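Local coordinates for uncharacterized protein (Bacteroides fragilis, PDB 3EWL) that is of unknown function but carries a thioredoxin-like domain, consistent with a role in thiol-disulfide chemistry, at residues 29-34 with 64-69. Residues are numbered along the deposited sequence; the frame is centred on the assembly and turned at random.
Sequences YTMLFF and LRVLAI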
ATOM      1  N   TYR A  29      -2.510  11.504   3.741  1.00 23.20           N
ATOM      2  CA  TYR A  29      -2.560  10.693   2.519  1.00 23.06           C
ATOM      3  C   TYR A  29      -2.213   9.280   2.888  1.00 22.20           C
ATOM      4  O   TYR A  29      -1.372   9.075   3.750  1.00 21.34           O
ATOM      5  CB  TYR A  29      -1.537  11.168   1.510  1.00 23.53           C
ATOM      6  CG  TYR A  29      -1.850  12.517   0.927  1.00 25.26           C
ATOM      7  CD1 TYR A  29      -2.697  12.645  -0.163  1.00 29.05           C
ATOM      8  CD2 TYR A  29      -1.317  13.686   1.499  1.00 32.79           C
ATOM      9  CE1 TYR A  29      -2.996  13.932  -0.713  1.00 33.62           C
ATOM     10  CE2 TYR A  29      -1.610  14.959   0.973  1.00 34.16           C
ATOM     11  CZ  TYR A  29      -2.444  15.071  -0.124  1.00 34.68           C
ATOM     12  OH  TYR A  29      -2.717  16.324  -0.615  1.00 38.11           O
ATOM     13  N   THR A  30      -2.836   8.321   2.201  1.00 21.76           N
ATOM     14  CA  THR A  30      -2.516   6.913   2.331  1.00 21.84           C
ATOM     15  C   THR A  30      -2.178   6.366   0.952  1.00 21.84           C
ATOM     16  O   THR A  30      -2.986   6.467   0.020  1.00 22.69           O
ATOM     17  CB  THR A  30      -3.706   6.111   2.918  1.00 22.19           C
ATOM     18  OG1 THR A  30      -4.063   6.684   4.190  1.00 24.89           O
ATOM     19  CG2 THR A  30      -3.340   4.621   3.135  1.00 21.13           C
HETATM   20  N   MSE A  31      -0.980   5.809   0.808  1.00 20.82           N
HETATM   21  CA  MSE A  31      -0.687   5.080  -0.420  1.00 19.51           C
HETATM   22  C   MSE A  31      -0.894   3.598  -0.164  1.00 18.75           C
HETATM   23  O   MSE A  31      -0.209   3.020   0.684  1.00 20.12           O
HETATM   24  CB  MSE A  31       0.732   5.346  -0.887  1.00 19.21           C
HETATM   25  CG  MSE A  31       1.084   4.643  -2.223  1.00 19.03           C
HETATM   26 SE   MSE A  31       2.914   4.990  -2.834  1.00 26.14          SE
HETATM   27  CE  MSE A  31       3.815   3.505  -2.003  1.00 27.05           C
ATOM     28  N   LEU A  32      -1.766   2.966  -0.938  1.00 18.31           N
ATOM     29  CA  LEU A  32      -1.868   1.517  -0.875  1.00 19.35           C
ATOM     30  C   LEU A  32      -0.917   0.884  -1.880  1.00 18.80           C
ATOM     31  O   LEU A  32      -0.876   1.291  -3.035  1.00 19.21           O
ATOM     32  CB  LEU A  32      -3.287   1.041  -1.188  1.00 18.58           C
ATOM     33  CG  LEU A  32      -4.442   1.648  -0.427  1.00 19.76           C
ATOM     34  CD1 LEU A  32      -5.708   1.057  -1.066  1.00 13.54           C
ATOM     35  CD2 LEU A  32      -4.396   1.397   1.094  1.00 22.08           C
ATOM     36  N   PHE A  33      -0.162  -0.104  -1.426  1.00 18.48           N
ATOM     37  CA  PHE A  33       0.836  -0.762  -2.254  1.00 18.95           C
ATOM     38  C   PHE A  33       0.538  -2.253  -2.281  1.00 19.24           C
ATOM     39  O   PHE A  33       0.881  -2.975  -1.330  1.00 20.29           O
ATOM     40  CB  PHE A  33       2.257  -0.476  -1.698  1.00 17.77           C
ATOM     41  CG  PHE A  33       3.395  -1.015  -2.567  1.00 20.18           C
ATOM     42  CD1 PHE A  33       3.809  -0.332  -3.704  1.00 18.22           C
ATOM     43  CD2 PHE A  33       4.074  -2.187  -2.223  1.00 20.77           C
ATOM     44  CE1 PHE A  33       4.875  -0.813  -4.497  1.00 20.11           C
ATOM     45  CE2 PHE A  33       5.157  -2.659  -2.997  1.00 20.51           C
ATOM     46  CZ  PHE A  33       5.542  -1.972  -4.152  1.00 21.67           C
ATOM     47  N   PHE A  34      -0.148  -2.718  -3.331  1.00 19.35           N
ATOM     48  CA  PHE A  34      -0.455  -4.128  -3.437  1.00 18.84           C
ATOM     49  C   PHE A  34       0.695  -4.833  -4.062  1.00 19.21           C
ATOM     50  O   PHE A  34       1.084  -4.516  -5.179  1.00 19.77           O
ATOM     51  CB  PHE A  34      -1.783  -4.413  -4.159  1.00 17.32           C
ATOM     52  CG  PHE A  34      -2.982  -3.752  -3.495  1.00 17.94           C
ATOM     53  CD1 PHE A  34      -3.546  -4.288  -2.333  1.00 17.74           C
ATOM     54  CD2 PHE A  34      -3.494  -2.546  -3.986  1.00 13.97           C
ATOM     55  CE1 PHE A  34      -4.651  -3.649  -1.691  1.00 17.22           C
ATOM     56  CE2 PHE A  34      -4.588  -1.905  -3.353  1.00 17.34           C
ATOM     57  CZ  PHE A  34      -5.173  -2.482  -2.208  1.00 16.56           C
ATOM     58  N   LEU A  64       2.258  11.016   4.793  1.00 26.00           N
ATOM     59  CA  LEU A  64       1.929   9.973   3.844  1.00 25.14           C
ATOM     60  C   LEU A  64       2.250   8.617   4.487  1.00 24.54           C
ATOM     61  O   LEU A  64       3.384   8.304   4.788  1.00 25.52           O
ATOM     62  CB  LEU A  64       2.699  10.146   2.551  1.00 24.85           C
ATOM     63  CG  LEU A  64       2.675   8.938   1.610  1.00 24.50           C
ATOM     64  CD1 LEU A  64       1.313   8.820   0.946  1.00 23.40           C
ATOM     65  CD2 LEU A  64       3.756   9.165   0.588  1.00 24.25           C
ATOM     66  N   ARG A  65       1.204   7.837   4.678  1.00 23.42           N
ATOM     67  CA  ARG A  65       1.259   6.537   5.229  1.00 23.84           C
ATOM     68  C   ARG A  65       1.366   5.543   4.073  1.00 23.23           C
ATOM     69  O   ARG A  65       0.545   5.585   3.157  1.00 23.84           O
ATOM     70  CB  ARG A  65      -0.103   6.328   5.863  1.00 25.24           C
ATOM     71  CG  ARG A  65      -0.147   6.663   7.258  1.00 28.15           C
ATOM     72  CD  ARG A  65       0.242   5.445   8.030  1.00 33.22           C
ATOM     73  NE  ARG A  65       0.271   5.852   9.417  1.00 36.95           N
ATOM     74  CZ  ARG A  65       1.266   5.600  10.241  1.00 33.38           C
ATOM     75  NH1 ARG A  65       2.305   4.861   9.849  1.00 32.53           N
ATOM     76  NH2 ARG A  65       1.180   6.068  11.455  1.00 30.17           N
ATOM     77  N   VAL A  66       2.355   4.655   4.095  1.00 22.90           N
ATOM     78  CA  VAL A  66       2.339   3.553   3.151  1.00 20.95           C
ATOM     79  C   VAL A  66       1.828   2.335   3.821  1.00 21.51           C
ATOM     80  O   VAL A  66       2.384   1.872   4.878  1.00 21.30           O
ATOM     81  CB  VAL A  66       3.662   3.248   2.538  1.00 21.55           C
ATOM     82  CG1 VAL A  66       3.496   2.091   1.518  1.00 18.33           C
ATOM     83  CG2 VAL A  66       4.225   4.525   1.849  1.00 21.95           C
ATOM     84  N   LEU A  67       0.755   1.815   3.219  1.00 19.79           N
ATOM     85  CA  LEU A  67       0.205   0.558   3.622  1.00 19.83           C
ATOM     86  C   LEU A  67       0.435  -0.445   2.494  1.00 19.12           C
ATOM     87  O   LEU A  67      -0.260  -0.447   1.476  1.00 19.09           O
ATOM     88  CB  LEU A  67      -1.287   0.712   3.961  1.00 20.61           C
ATOM     89  CG  LEU A  67      -2.028  -0.560   4.353  1.00 22.47           C
ATOM     90  CD1 LEU A  67      -1.352  -1.277   5.549  1.00 23.05           C
ATOM     91  CD2 LEU A  67      -3.469  -0.233   4.633  1.00 23.29           C
ATOM     92  N   ALA A  68       1.432  -1.292   2.690  1.00 17.68           N
ATOM     93  CA  ALA A  68       1.798  -2.326   1.754  1.00 16.53           C
ATOM     94  C   ALA A  68       1.034  -3.585   2.159  1.00 17.70           C
ATOM     95  O   ALA A  68       1.161  -4.095   3.314  1.00 18.19           O
ATOM     96  CB  ALA A  68       3.352  -2.539   1.804  1.00 16.08           C
ATOM     97  N   ILE A  69       0.255  -4.091   1.214  1.00 16.74           N
ATOM     98  CA  ILE A  69      -0.648  -5.171   1.452  1.00 16.93           C
ATOM     99  C   ILE A  69      -0.401  -6.350   0.505  1.00 17.87           C
ATOM    100  O   ILE A  69      -0.422  -6.185  -0.735  1.00 19.54           O
ATOM    101  CB  ILE A  69      -2.134  -4.683   1.272  1.00 16.03           C
ATOM    102  CG1 ILE A  69      -2.469  -3.597   2.306  1.00 14.26           C
ATOM    103  CG2 ILE A  69      -3.118  -5.849   1.412  1.00 16.88           C
ATOM    104  CD1 ILE A  69      -2.365  -4.112   3.832  1.00 14.03           C
TER
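Tyr29, Met31 and Phe33 on one strand and Arg65, Leu67 and Ile69 on the other share five backbone hydrogen bonds, which join 29-34 and 64-69 as parallel neighbours. Met31 uses both its polar backbone atoms: its N donates to Arg65 O at 2.8 Å, and its O accepts from Leu67 N at 3.0 Å. Phe33 repeats the pattern, its N bonding to Leu67 O and its O receiving Ile69 N at 2.8 Å, while at the strands' N-terminal ends Arg65 N donates to Tyr29 O with an almost straight N-H...O angle of 173°. Weaker CA-H...O contacts fill in beside these bonds, among them Ala68 CA to Phe33 O at 3.3 Å.

Side chains alternate between the two faces. On that of Met31, a selenomethionine, CG stands anti to the backbone N (chi1 -178°) and the chain bends at chi3, bringing CE alongside both methyls of Val66, with CG1 3.8 Å from CE. Leu64 CD1 reaches back across the strands to Tyr29 CB at 3.7 Å and touches Met31 CB, whereas the Tyr29 ring turns away from 64-69. Ala68 CB meets Phe33 CD2 obliquely. On the other face Leu32 and Leu67 run alongside each other, CD2 to CD2 at 4.0 Å, and Phe34 CD1 and CE1 meet Ile69 CB and CG2 obliquely.

Strand 29-34 is central in the five-stranded mixed sheet of the thioredoxin-like fold and 64-70 lies next to it, linked by a right-handed crossover through helices 40-50 and 53-61. Strand 112-116 bonds to the far side of 29-34 and 90-93 to that of 64-70. Helix 40-50 covers Met31, Phe33 and Leu64, the Phe33 side chain touches the Cys39/Cys42 pair, a CxxC resembling the thioredoxin motif, and helix 129-137 packs on Tyr29 and Met31.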